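Local coordinates for SWD1-like protein (Myceliophthora thermophila, PDB 6E29) that probably serves as the WD-repeat beta-propeller module of a Swd1/Cps50-type subunit in the COMPASS histone H3K4 methyltransferase complex, at residues B[313-318]-B[333-338]; B[273-278]-B[287-292]; B[105-110]-B[126-131]; B[130-135]-B[145-150]. All blocks are in the same frame, centred on the assembly; numbering follows the deposited sequence.

Interaction 1. Residues B[313-318]-B[333-338]; sequences PKEEQG and GLETGR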
loop_
_atom_site.group_PDB
_atom_site.type_symbol
_atom_site.label_atom_id
_atom_site.label_comp_id
_atom_site.label_asym_id
_atom_site.label_seq_id
_atom_site.Cartn_x
_atom_site.Cartn_y
_atom_site.Cartn_z
ATOM N N PRO B 313 -1.778 11.060 21.395
ATOM C CA PRO B 313 -2.816 10.675 22.354
ATOM C C PRO B 313 -2.594 9.312 23.005
ATOM O O PRO B 313 -1.548 8.665 22.885
ATOM C CB PRO B 313 -4.091 10.693 21.503
ATOM C CG PRO B 313 -3.637 10.376 20.142
ATOM C CD PRO B 313 -2.258 10.992 20.000
ATOM N N LYS B 314 -3.582 8.857 23.744
ATOM C CA LYS B 314 -3.356 7.556 24.339
ATOM C C LYS B 314 -4.064 6.481 23.533
ATOM O O LYS B 314 -4.822 5.695 24.109
ATOM C CB LYS B 314 -3.804 7.543 25.811
ATOM C CG LYS B 314 -5.187 8.134 26.104
ATOM C CD LYS B 314 -5.650 7.835 27.552
ATOM C CE LYS B 314 -6.510 8.982 28.092
ATOM N NZ LYS B 314 -5.734 10.266 28.233
ATOM N N GLU B 315 -3.846 6.400 22.214
ATOM C CA GLU B 315 -4.482 5.270 21.561
ATOM C C GLU B 315 -3.584 4.627 20.521
ATOM O O GLU B 315 -2.698 5.256 19.928
ATOM C CB GLU B 315 -5.854 5.632 20.953
ATOM C CG GLU B 315 -5.837 6.359 19.646
ATOM C CD GLU B 315 -7.234 6.611 19.100
ATOM O OE1 GLU B 315 -7.976 5.650 18.790
ATOM O OE2 GLU B 315 -7.603 7.805 19.033
ATOM N N GLU B 316 -3.833 3.339 20.334
ATOM C CA GLU B 316 -3.169 2.610 19.264
ATOM C C GLU B 316 -3.472 3.251 17.905
ATOM O O GLU B 316 -4.617 3.595 17.606
ATOM C CB GLU B 316 -3.636 1.146 19.279
ATOM C CG GLU B 316 -2.717 0.226 18.473
ATOM C CD GLU B 316 -3.082 -1.254 18.568
ATOM O OE1 GLU B 316 -2.666 -2.045 17.662
ATOM O OE2 GLU B 316 -3.784 -1.622 19.551
ATOM N N GLN B 317 -2.433 3.391 17.062
ATOM C CA GLN B 317 -2.570 4.013 15.752
ATOM C C GLN B 317 -2.500 2.952 14.646
ATOM O O GLN B 317 -1.782 1.957 14.760
ATOM C CB GLN B 317 -1.462 5.049 15.521
ATOM C CG GLN B 317 -1.385 6.086 16.641
ATOM C CD GLN B 317 -2.559 7.037 16.584
ATOM O OE1 GLN B 317 -3.104 7.290 15.517
ATOM N NE2 GLN B 317 -2.953 7.560 17.726
ATOM N N GLY B 318 -3.247 3.181 13.568
ATOM C CA GLY B 318 -3.256 2.281 12.436
ATOM C C GLY B 318 -2.543 2.847 11.235
ATOM O O GLY B 318 -1.307 2.967 11.215
ATOM N N GLY B 333 -6.436 6.721 14.346
ATOM C CA GLY B 333 -6.546 5.978 15.595
ATOM C C GLY B 333 -7.445 4.755 15.435
ATOM O O GLY B 333 -8.538 4.836 14.866
ATOM N N LEU B 334 -6.969 3.614 15.946
ATOM C CA LEU B 334 -7.740 2.376 15.858
ATOM C C LEU B 334 -8.959 2.390 16.758
ATOM O O LEU B 334 -9.940 1.709 16.457
ATOM C CB LEU B 334 -6.878 1.180 16.235
ATOM C CG LEU B 334 -5.760 0.874 15.241
ATOM C CD1 LEU B 334 -4.966 -0.308 15.763
ATOM C CD2 LEU B 334 -6.291 0.586 13.806
ATOM N N GLU B 335 -8.900 3.106 17.889
ATOM C CA GLU B 335 -9.984 3.062 18.866
ATOM C C GLU B 335 -11.056 4.112 18.589
ATOM O O GLU B 335 -12.254 3.824 18.718
ATOM C CB GLU B 335 -9.434 3.227 20.298
ATOM C CG GLU B 335 -8.567 2.045 20.802
ATOM C CD GLU B 335 -7.555 2.431 21.914
ATOM O OE1 GLU B 335 -8.001 2.847 23.022
ATOM O OE2 GLU B 335 -6.314 2.328 21.666
ATOM N N THR B 336 -10.653 5.320 18.211
ATOM C CA THR B 336 -11.576 6.435 18.002
ATOM C C THR B 336 -11.859 6.721 16.540
ATOM O O THR B 336 -12.853 7.397 16.239
ATOM C CB THR B 336 -11.010 7.716 18.612
ATOM O OG1 THR B 336 -9.831 8.095 17.882
ATOM C CG2 THR B 336 -10.723 7.521 20.121
ATOM N N GLY B 337 -11.005 6.231 15.647
ATOM C CA GLY B 337 -11.030 6.581 14.244
ATOM C C GLY B 337 -10.739 8.028 13.929
ATOM O O GLY B 337 -11.007 8.456 12.804
ATOM N N ARG B 338 -10.199 8.800 14.877
ATOM C CA ARG B 338 -9.811 10.164 14.569
ATOM C C ARG B 338 -8.557 10.196 13.711
ATOM O O ARG B 338 -7.687 9.334 13.828
ATOM C CB ARG B 338 -9.527 10.929 15.849
ATOM C CG ARG B 338 -10.787 11.142 16.626
ATOM C CD ARG B 338 -10.620 12.207 17.644
ATOM N NE ARG B 338 -9.945 11.743 18.841
ATOM C CZ ARG B 338 -10.579 11.304 19.921
ATOM N NH1 ARG B 338 -11.910 11.222 19.932
ATOM N NH2 ARG B 338 -9.882 10.930 20.985
#

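Interaction 2. Residues B[273-278]-B[287-292]; sequences SWNHVA and AASTYN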
loop_
_atom_site.group_PDB
_atom_site.type_symbol
_atom_site.label_atom_id
_atom_site.label_comp_id
_atom_site.label_asym_id
_atom_site.label_seq_id
_atom_site.Cartn_x
_atom_site.Cartn_y
_atom_site.Cartn_z
ATOM N N SER B 273 5.941 -5.224 17.062
ATOM C CA SER B 273 5.447 -5.444 15.712
ATOM C C SER B 273 4.842 -4.152 15.185
ATOM O O SER B 273 4.351 -3.320 15.949
ATOM C CB SER B 273 4.404 -6.569 15.654
ATOM O OG SER B 273 4.959 -7.783 16.089
ATOM N N TRP B 274 4.945 -3.965 13.866
ATOM C CA TRP B 274 4.608 -2.708 13.208
ATOM C C TRP B 274 3.311 -2.844 12.433
ATOM O O TRP B 274 3.066 -3.850 11.767
ATOM C CB TRP B 274 5.738 -2.256 12.283
ATOM C CG TRP B 274 7.019 -2.353 12.982
ATOM C CD1 TRP B 274 7.984 -3.260 12.772
ATOM C CD2 TRP B 274 7.477 -1.505 14.059
ATOM N NE1 TRP B 274 9.034 -3.061 13.642
ATOM C CE2 TRP B 274 8.753 -1.987 14.442
ATOM C CE3 TRP B 274 6.956 -0.366 14.691
ATOM C CZ2 TRP B 274 9.519 -1.385 15.438
ATOM C CZ3 TRP B 274 7.732 0.249 15.720
ATOM C CH2 TRP B 274 8.991 -0.273 16.078
ATOM N N ASN B 275 2.443 -1.870 12.604
ATOM C CA ASN B 275 1.118 -1.989 12.039
ATOM C C ASN B 275 1.115 -1.473 10.592
ATOM O O ASN B 275 0.798 -2.216 9.658
ATOM C CB ASN B 275 0.160 -1.217 12.928
ATOM C CG ASN B 275 -1.203 -1.685 12.813
ATOM O OD1 ASN B 275 -1.562 -2.311 11.818
ATOM N ND2 ASN B 275 -2.015 -1.358 13.793
ATOM N N HIS B 276 1.495 -0.209 10.395
ATOM C CA HIS B 276 1.607 0.386 9.075
ATOM C C HIS B 276 2.878 1.221 9.030
ATOM O O HIS B 276 3.400 1.640 10.062
ATOM C CB HIS B 276 0.341 1.216 8.752
ATOM C CG HIS B 276 -0.818 0.361 8.354
ATOM N ND1 HIS B 276 -1.829 -0.006 9.217
ATOM C CD2 HIS B 276 -1.056 -0.302 7.197
ATOM C CE1 HIS B 276 -2.668 -0.818 8.592
ATOM N NE2 HIS B 276 -2.214 -1.026 7.371
ATOM N N VAL B 277 3.374 1.467 7.814
ATOM C CA VAL B 277 4.603 2.223 7.634
ATOM C C VAL B 277 4.393 3.200 6.491
ATOM O O VAL B 277 3.512 3.006 5.650
ATOM C CB VAL B 277 5.801 1.331 7.298
ATOM C CG1 VAL B 277 6.056 0.384 8.555
ATOM C CG2 VAL B 277 5.503 0.482 5.994
ATOM N N ALA B 278 5.255 4.227 6.455
ATOM C CA ALA B 278 5.178 5.278 5.435
ATOM C C ALA B 278 6.513 6.004 5.261
ATOM O O ALA B 278 7.235 6.245 6.226
ATOM C CB ALA B 278 4.078 6.291 5.775
ATOM N N ALA B 287 8.318 6.237 8.914
ATOM C CA ALA B 287 7.506 6.218 10.130
ATOM C C ALA B 287 6.746 4.900 10.200
ATOM O O ALA B 287 6.459 4.275 9.162
ATOM C CB ALA B 287 6.510 7.375 10.174
ATOM N N ALA B 288 6.419 4.485 11.421
ATOM C CA ALA B 288 5.566 3.318 11.613
ATOM C C ALA B 288 4.699 3.507 12.849
ATOM O O ALA B 288 5.163 4.042 13.864
ATOM C CB ALA B 288 6.405 2.047 11.795
ATOM N N SER B 289 3.509 2.933 12.807
ATOM C CA SER B 289 2.684 2.691 13.988
ATOM C C SER B 289 2.941 1.288 14.532
ATOM O O SER B 289 3.401 0.394 13.822
ATOM C CB SER B 289 1.204 2.822 13.651
ATOM O OG SER B 289 0.899 1.970 12.546
ATOM N N THR B 290 2.601 1.100 15.804
ATOM C CA THR B 290 3.020 -0.054 16.595
ATOM C C THR B 290 1.804 -0.843 17.028
ATOM O O THR B 290 0.870 -0.268 17.606
ATOM C CB THR B 290 3.786 0.426 17.829
ATOM O OG1 THR B 290 4.650 1.497 17.446
ATOM C CG2 THR B 290 4.625 -0.730 18.422
ATOM N N TYR B 291 1.801 -2.148 16.729
ATOM C CA TYR B 291 0.751 -3.039 17.205
ATOM C C TYR B 291 0.705 -3.020 18.717
ATOM O O TYR B 291 1.746 -3.072 19.375
ATOM C CB TYR B 291 0.997 -4.488 16.746
ATOM C CG TYR B 291 0.375 -4.804 15.406
ATOM C CD1 TYR B 291 1.151 -5.251 14.335
ATOM C CD2 TYR B 291 -0.988 -4.625 15.199
ATOM C CE1 TYR B 291 0.580 -5.524 13.104
ATOM C CE2 TYR B 291 -1.565 -4.892 13.980
ATOM C CZ TYR B 291 -0.780 -5.324 12.944
ATOM O OH TYR B 291 -1.388 -5.581 11.760
ATOM N N ASN B 292 -0.514 -2.990 19.257
ATOM C CA ASN B 292 -0.772 -3.047 20.696
ATOM C C ASN B 292 -0.018 -1.998 21.512
ATOM O O ASN B 292 0.202 -2.191 22.704
ATOM C CB ASN B 292 -0.512 -4.450 21.257
ATOM C CG ASN B 292 -1.620 -5.406 20.911
ATOM O OD1 ASN B 292 -2.542 -5.053 20.164
ATOM N ND2 ASN B 292 -1.566 -6.615 21.465
HETATM O O HOH W 1 4.194 -4.842 19.148
#

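Interaction 3. Residues B[105-110]-B[126-131]; sequences VRFRAP and AALFED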
loop_
_atom_site.group_PDB
_atom_site.type_symbol
_atom_site.label_atom_id
_atom_site.label_comp_id
_atom_site.label_asym_id
_atom_site.label_seq_id
_atom_site.Cartn_x
_atom_site.Cartn_y
_atom_site.Cartn_z
ATOM N N VAL B 105 -15.620 -2.183 -10.030
ATOM C CA VAL B 105 -15.210 -3.565 -10.279
ATOM C C VAL B 105 -15.416 -4.374 -9.002
ATOM O O VAL B 105 -14.897 -4.004 -7.939
ATOM C CB VAL B 105 -13.743 -3.642 -10.743
ATOM C CG1 VAL B 105 -13.340 -5.114 -11.087
ATOM C CG2 VAL B 105 -13.499 -2.694 -11.925
ATOM N N ARG B 106 -16.187 -5.464 -9.104
ATOM C CA ARG B 106 -16.480 -6.342 -7.974
ATOM C C ARG B 106 -15.730 -7.666 -8.100
ATOM O O ARG B 106 -15.800 -8.334 -9.139
ATOM C CB ARG B 106 -17.989 -6.589 -7.856
ATOM C CG ARG B 106 -18.768 -5.274 -7.884
ATOM C CD ARG B 106 -20.274 -5.501 -7.797
ATOM N NE ARG B 106 -20.961 -4.976 -8.984
ATOM C CZ ARG B 106 -21.237 -3.690 -9.168
ATOM N NH1 ARG B 106 -20.894 -2.826 -8.237
ATOM N NH2 ARG B 106 -21.868 -3.272 -10.270
ATOM N N PHE B 107 -15.037 -8.053 -7.038
ATOM C CA PHE B 107 -14.269 -9.292 -7.027
ATOM C C PHE B 107 -15.022 -10.348 -6.221
ATOM O O PHE B 107 -16.171 -10.156 -5.834
ATOM C CB PHE B 107 -12.860 -9.045 -6.476
ATOM C CG PHE B 107 -12.023 -8.139 -7.337
ATOM C CD1 PHE B 107 -11.957 -6.775 -7.072
ATOM C CD2 PHE B 107 -11.337 -8.643 -8.442
ATOM C CE1 PHE B 107 -11.212 -5.921 -7.878
ATOM C CE2 PHE B 107 -10.581 -7.797 -9.256
ATOM C CZ PHE B 107 -10.517 -6.417 -8.960
ATOM N N ARG B 108 -14.372 -11.472 -5.934
ATOM C CA ARG B 108 -15.006 -12.545 -5.173
ATOM C C ARG B 108 -14.407 -12.690 -3.774
ATOM O O ARG B 108 -14.567 -13.738 -3.135
ATOM C CB ARG B 108 -14.915 -13.867 -5.938
ATOM C CG ARG B 108 -14.918 -13.740 -7.466
ATOM C CD ARG B 108 -14.645 -15.107 -8.135
ATOM N NE ARG B 108 -13.435 -15.748 -7.586
ATOM C CZ ARG B 108 -12.326 -16.038 -8.277
ATOM N NH1 ARG B 108 -12.245 -15.773 -9.578
ATOM N NH2 ARG B 108 -11.289 -16.615 -7.672
ATOM N N ALA B 109 -13.769 -11.640 -3.271
ATOM C CA ALA B 109 -12.945 -11.715 -2.075
ATOM C C ALA B 109 -12.634 -10.302 -1.609
ATOM O O ALA B 109 -12.622 -9.358 -2.419
ATOM C CB ALA B 109 -11.642 -12.490 -2.343
ATOM N N PRO B 110 -12.381 -10.118 -0.316
ATOM C CA PRO B 110 -11.926 -8.812 0.183
ATOM C C PRO B 110 -10.669 -8.342 -0.540
ATOM O O PRO B 110 -9.793 -9.136 -0.902
ATOM C CB PRO B 110 -11.627 -9.077 1.668
ATOM C CG PRO B 110 -12.509 -10.283 2.016
ATOM C CD PRO B 110 -12.565 -11.115 0.761
ATOM N N ALA B 126 -4.714 -5.162 -8.077
ATOM C CA ALA B 126 -5.248 -5.404 -6.734
ATOM C C ALA B 126 -4.726 -6.717 -6.151
ATOM O O ALA B 126 -4.465 -7.681 -6.871
ATOM C CB ALA B 126 -6.774 -5.400 -6.771
ATOM N N ALA B 127 -4.556 -6.742 -4.843
ATOM C CA ALA B 127 -4.270 -7.986 -4.128
ATOM C C ALA B 127 -5.526 -8.374 -3.345
ATOM O O ALA B 127 -6.178 -7.515 -2.743
ATOM C CB ALA B 127 -3.046 -7.815 -3.209
ATOM N N LEU B 128 -5.884 -9.656 -3.368
ATOM C CA LEU B 128 -7.145 -10.143 -2.819
ATOM C C LEU B 128 -6.906 -11.152 -1.704
ATOM O O LEU B 128 -5.998 -11.991 -1.796
ATOM C CB LEU B 128 -7.953 -10.807 -3.904
ATOM C CG LEU B 128 -8.294 -9.844 -5.020
ATOM C CD1 LEU B 128 -8.985 -10.640 -6.097
ATOM C CD2 LEU B 128 -9.221 -8.744 -4.429
ATOM N N PHE B 129 -7.738 -11.075 -0.657
ATOM C CA PHE B 129 -7.644 -12.014 0.445
ATOM C C PHE B 129 -7.914 -13.447 -0.056
ATOM O O PHE B 129 -8.976 -13.746 -0.621
ATOM C CB PHE B 129 -8.611 -11.604 1.558
ATOM C CG PHE B 129 -8.608 -12.532 2.749
ATOM C CD1 PHE B 129 -7.484 -12.641 3.563
ATOM C CD2 PHE B 129 -9.725 -13.277 3.057
ATOM C CE1 PHE B 129 -7.479 -13.501 4.657
ATOM C CE2 PHE B 129 -9.735 -14.143 4.160
ATOM C CZ PHE B 129 -8.604 -14.263 4.950
ATOM N N GLU B 130 -6.937 -14.328 0.133
ATOM C CA GLU B 130 -7.089 -15.738 -0.217
ATOM C C GLU B 130 -7.554 -15.910 -1.662
ATOM O O GLU B 130 -8.293 -16.844 -1.976
ATOM C CB GLU B 130 -8.055 -16.447 0.742
ATOM C CG GLU B 130 -7.586 -16.430 2.198
ATOM C CD GLU B 130 -8.454 -17.249 3.164
ATOM O OE1 GLU B 130 -9.652 -17.536 2.869
ATOM O OE2 GLU B 130 -7.896 -17.619 4.231
ATOM N N ASP B 131 -7.144 -15.001 -2.544
ATOM C CA ASP B 131 -7.481 -15.098 -3.957
ATOM C C ASP B 131 -6.322 -14.570 -4.798
ATOM O O ASP B 131 -5.373 -13.977 -4.280
ATOM C CB ASP B 131 -8.774 -14.369 -4.274
ATOM C CG ASP B 131 -9.618 -15.126 -5.257
ATOM O OD1 ASP B 131 -9.013 -15.838 -6.134
ATOM O OD2 ASP B 131 -10.868 -15.031 -5.108
#

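Interaction 4. Residues B[130-135]-B[145-150]; sequences EDQPML and RYVLPS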
loop_
_atom_site.group_PDB
_atom_site.type_symbol
_atom_site.label_atom_id
_atom_site.label_comp_id
_atom_site.label_asym_id
_atom_site.label_seq_id
_atom_site.Cartn_x
_atom_site.Cartn_y
_atom_site.Cartn_z
ATOM N N GLU B 130 -6.937 -14.328 0.133
ATOM C CA GLU B 130 -7.089 -15.738 -0.217
ATOM C C GLU B 130 -7.554 -15.910 -1.662
ATOM O O GLU B 130 -8.293 -16.844 -1.976
ATOM C CB GLU B 130 -8.055 -16.447 0.742
ATOM C CG GLU B 130 -7.586 -16.430 2.198
ATOM C CD GLU B 130 -8.454 -17.249 3.164
ATOM O OE1 GLU B 130 -9.652 -17.536 2.869
ATOM O OE2 GLU B 130 -7.896 -17.619 4.231
ATOM N N ASP B 131 -7.144 -15.001 -2.544
ATOM C CA ASP B 131 -7.481 -15.098 -3.957
ATOM C C ASP B 131 -6.322 -14.570 -4.798
ATOM O O ASP B 131 -5.373 -13.977 -4.280
ATOM C CB ASP B 131 -8.774 -14.369 -4.274
ATOM C CG ASP B 131 -9.618 -15.126 -5.257
ATOM O OD1 ASP B 131 -9.013 -15.838 -6.134
ATOM O OD2 ASP B 131 -10.868 -15.031 -5.108
ATOM N N GLN B 132 -6.407 -14.811 -6.114
ATOM C CA GLN B 132 -5.325 -14.450 -7.016
ATOM C C GLN B 132 -5.268 -12.940 -7.233
ATOM O O GLN B 132 -6.313 -12.302 -7.397
ATOM C CB GLN B 132 -5.526 -15.141 -8.371
ATOM C CG GLN B 132 -5.726 -16.643 -8.264
ATOM C CD GLN B 132 -6.696 -17.188 -9.315
ATOM O OE1 GLN B 132 -6.284 -17.929 -10.209
ATOM N NE2 GLN B 132 -7.991 -16.828 -9.205
ATOM N N PRO B 133 -4.072 -12.359 -7.337
ATOM C CA PRO B 133 -3.970 -10.911 -7.600
ATOM C C PRO B 133 -4.384 -10.609 -9.025
ATOM O O PRO B 133 -4.289 -11.464 -9.891
ATOM C CB PRO B 133 -2.483 -10.613 -7.400
ATOM C CG PRO B 133 -1.794 -11.915 -7.745
ATOM C CD PRO B 133 -2.750 -12.987 -7.245
ATOM N N MET B 134 -4.866 -9.384 -9.257
ATOM C CA MET B 134 -5.487 -9.075 -10.546
ATOM C C MET B 134 -4.995 -7.748 -11.116
ATOM O O MET B 134 -4.781 -6.783 -10.383
ATOM C CB MET B 134 -7.030 -9.012 -10.432
ATOM C CG MET B 134 -7.700 -10.261 -9.903
ATOM S SD MET B 134 -7.618 -11.639 -11.065
ATOM C CE MET B 134 -8.585 -10.984 -12.389
ATOM N N LEU B 135 -4.799 -7.726 -12.434
ATOM C CA LEU B 135 -4.598 -6.507 -13.203
ATOM C C LEU B 135 -5.884 -6.243 -13.988
ATOM O O LEU B 135 -6.322 -7.085 -14.787
ATOM C CB LEU B 135 -3.393 -6.657 -14.128
ATOM C CG LEU B 135 -2.916 -5.393 -14.833
ATOM C CD1 LEU B 135 -2.634 -4.381 -13.798
ATOM C CD2 LEU B 135 -1.637 -5.655 -15.623
ATOM N N ARG B 145 -10.350 -8.120 -17.031
ATOM C CA ARG B 145 -9.517 -8.525 -15.916
ATOM C C ARG B 145 -8.432 -9.472 -16.420
ATOM O O ARG B 145 -8.657 -10.256 -17.341
ATOM C CB ARG B 145 -10.342 -9.237 -14.835
ATOM C CG ARG B 145 -11.653 -8.585 -14.490
ATOM C CD ARG B 145 -12.298 -9.200 -13.248
ATOM N NE ARG B 145 -13.641 -8.644 -13.067
ATOM C CZ ARG B 145 -14.340 -8.719 -11.938
ATOM N NH1 ARG B 145 -13.829 -9.342 -10.890
ATOM N NH2 ARG B 145 -15.541 -8.175 -11.855
ATOM N N TYR B 146 -7.260 -9.413 -15.790
ATOM C CA TYR B 146 -6.138 -10.285 -16.119
ATOM C C TYR B 146 -5.599 -10.888 -14.839
ATOM O O TYR B 146 -5.297 -10.140 -13.902
ATOM C CB TYR B 146 -5.031 -9.505 -16.799
ATOM C CG TYR B 146 -5.489 -8.918 -18.101
ATOM C CD1 TYR B 146 -5.974 -7.636 -18.162
ATOM C CD2 TYR B 146 -5.433 -9.665 -19.275
ATOM C CE1 TYR B 146 -6.392 -7.089 -19.346
ATOM C CE2 TYR B 146 -5.861 -9.139 -20.464
ATOM C CZ TYR B 146 -6.329 -7.833 -20.490
ATOM O OH TYR B 146 -6.779 -7.264 -21.661
ATOM N N VAL B 147 -5.483 -12.219 -14.780
ATOM C CA VAL B 147 -4.961 -12.837 -13.553
ATOM C C VAL B 147 -3.461 -12.570 -13.453
ATOM O O VAL B 147 -2.720 -12.701 -14.439
ATOM C CB VAL B 147 -5.234 -14.354 -13.523
ATOM C CG1 VAL B 147 -4.639 -14.973 -12.220
ATOM C CG2 VAL B 147 -6.673 -14.664 -13.623
ATOM N N LEU B 148 -3.024 -12.247 -12.324
ATOM C CA LEU B 148 -1.577 -12.083 -12.168
ATOM C C LEU B 148 -0.987 -13.264 -11.406
ATOM O O LEU B 148 -1.682 -13.915 -10.612
ATOM C CB LEU B 148 -1.254 -10.781 -11.412
ATOM C CG LEU B 148 -1.408 -9.441 -12.117
ATOM C CD1 LEU B 148 -1.192 -8.334 -11.088
ATOM C CD2 LEU B 148 -0.376 -9.327 -13.238
ATOM N N PRO B 149 0.269 -13.607 -11.669
ATOM C CA PRO B 149 0.850 -14.801 -11.039
ATOM C C PRO B 149 1.359 -14.504 -9.642
ATOM O O PRO B 149 1.879 -13.426 -9.360
ATOM C CB PRO B 149 2.016 -15.164 -11.972
ATOM C CG PRO B 149 2.489 -13.871 -12.457
ATOM C CD PRO B 149 1.236 -12.948 -12.571
ATOM N N SER B 150 1.195 -15.472 -8.751
ATOM C CA SER B 150 1.834 -15.419 -7.442
ATOM C C SER B 150 3.160 -16.136 -7.410
ATOM O O SER B 150 4.010 -15.827 -6.568
ATOM C CB SER B 150 0.939 -16.054 -6.377
ATOM O OG SER B 150 0.030 -15.111 -5.849
#

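Interaction 1. Residues B[313-318]-B[333-338]
Glu315 pushes its carboxylate into the turn made by Gly333, Leu334, Glu335 and Thr336, and both of its oxygens are gripped there. Its CG sits between the backbone N and the carbonyl carbon (chi1 79°), and the chain beyond is extended, which carries the acid across the gap. Glu315 OE1 takes the backbone N of Thr336 (2.8 Å) on its syn lone pair, while the backbone N of Glu335 (2.9 Å) comes in nearly along the C-O axis. Glu315 OE2 receives Thr336 OG1 at a short 2.5 Å, again on the syn side, and this hydroxyl in turn accepts from Arg338 N at 3.1 Å in an ST turn. Three donors thus fix the carboxylate's rotation; the nearby Arg338 guanidinium, too far for a salt bridge, may further favour its charged form. Gly333, lacking a side chain, leaves room for Glu315 CD beside its CA.

The turn answers in kind: Glu335 returns OE2 to the backbone N of Glu316 (3.0 Å, 157° at the hydrogen), and Leu334 N reaches Glu316 O at 2.9 Å. Leu334 lies obliquely over the extended Glu316 chain, its CD1 3.5 Å from Glu316 CD, while its other methyl, CD2, rests 3.7 Å from the bare CA of Gly318. Glu316 OE1 has its own partner, Asn292 N. Here the loop entering the inner strand 317-322 meets the loop joining strands 328-333 and 339-343, a pairing characteristic of a WD40 blade, in this case the one closed by the N-terminal strand 19-23.

Interaction 2. Residues B[273-278]-B[287-292]
Trp274 and Thr290, side by side on one face, belong to the antiparallel hairpin of strands 274-279 and 285-290, the two inner strands of a WD40 propeller blade. Val277 and Ala288 pair on that same face, whereas Ala278 and Ala287 form a hydrogen-bonded pair on the other. Between Trp274 and Val277 the register slips by one residue, a beta bulge at the corner the chain turns at Asn275. Ser289 serves this bulge with two oxygens: its carbonyl O accepts Asn275 N at 2.7 Å, and its OG accepts His276 N at 3.1 Å. A chi1 of 54° places the small hydroxyl between its own N and carbonyl carbon, within reach of His276 N; OG is also bonded to Gly318 O of the next blade.

Small residues suit the buried end. The methyl CB of Ala288 fits between Trp274 CE3 (3.8 Å) and Val277 CG1 (3.7 Å), while the Trp274 indole bonds through NE1 to Arg237 O and meets Tyr297 and Trp299 edge-to-face.

At the exposed end Tyr291 N binds Ser273 O at 2.9 Å, and a water bridges Ser273 N and Tyr291 O. The Tyr291 ring covers Asn275: its plane lies 26° from the amide plane, stacked with Asn275 CG toward the ring's rim, and Asn275 CA makes a CH-pi contact 4.0 Å from the Tyr291 ring centroid.

Interaction 3. Residues B[105-110]-B[126-131]
Phe107 and Leu128 meet at about a right angle on the buried side of this contact, Leu128 CD1 lying 3.9 Å from Phe107 CD2. With CG beside the backbone N (chi1 -65°), the Phe107 ring reaches toward both Leu128 and Ala126, the CB of Ala126 lying more distantly off its CZ end, and Met134 and Val136 touch it from the neighbouring strand. Ala109 is small enough to let Phe129 O approach to 3.4 Å of its CB. Next to it the backbone closes the gap, Phe129 N donating to Pro110 O at 2.8 Å in a nearly straight bond (170°), while Pro110 CB rests 3.9 Å from Phe129 CB.

The outer side is looser and polar. Arg108, bent along its chain, brings NH2 to Asp131 OD1 at 2.9 Å, with OD2 of Asp131 almost as near; the guanidinium and carboxylate planes lie 55° apart, so this salt bridge uses one nitrogen rather than a flat two-by-two pairing. The exposed Phe129 ring leads away from Pro110 and carries Glu130 CG over its centre.

Leu128 to Asp131 forms a type II turn. Its packing against the loop leaving strand 100-106 joins an interblade connection to the turn between two middle strands, as in WD40 propellers.

Interaction 4. Residues B[130-135]-B[145-150]
Met134 starts with CG beside the backbone N (chi1 -57°) and then bends twice (chi2 -70°, chi3 -64°), folding its thioether back across the opposite strand, so that CE touches Arg145 CB at 3.5 Å and SD lies 3.8 Å from Val147 CA. The flexible, unbranched chain of methionine suits this curl, and Val147 adds its CG2 on the same face. On the other face Leu135 and Tyr146 stand together. Their backbones make a reciprocal pair: Leu135 N to Tyr146 O at 2.9 Å, in the carbonyl plane, and Tyr146 N to Leu135 O at 2.7 Å.

Beyond this ladder Leu148 N still reaches Pro133 O at 2.9 Å, although the strand has ended. Leu148 directs CG toward Leu135 CB (4.0 Å), and its CB meets the rigid ring of Pro133 at CG, 3.9 Å away; Pro133, with no N-H to offer, contributes its carbonyl and ring alone. At the exposed fringe, Gln132 lays its chain obliquely by Val147 CG1.

Strands 134-137 and 144-147 are the two outer strands of their blade. Met134 also packs on Leu128 of the adjoining strand 123-128, while Leu148 and Leu135 reach Ile179 and Tyr181 on strand 176-181, the inner strand of the following blade.

Interactions 1 and 2 occupy neighbouring blades and touch directly through hydrogen bonds between side chain and backbone. Interactions 3 and 4 share Glu130 and Asp131 and meet in the blade of strands 111-117 to 144-147, joined by Ala126 N to Met134 O; interaction 3 also ties in the connection from the blade before. Interaction 4 lies across the chain's centre from both members of the first pair. Interaction 2 is the most buried, a strand ladder broken by a bulge, with small residues and a tryptophan; interaction 4 is also a ladder but at the blade's outer edge. Interaction 1 turns on a carboxylate gripped largely by backbone, whereas interaction 3 is mainly apolar, with one salt bridge toward solvent.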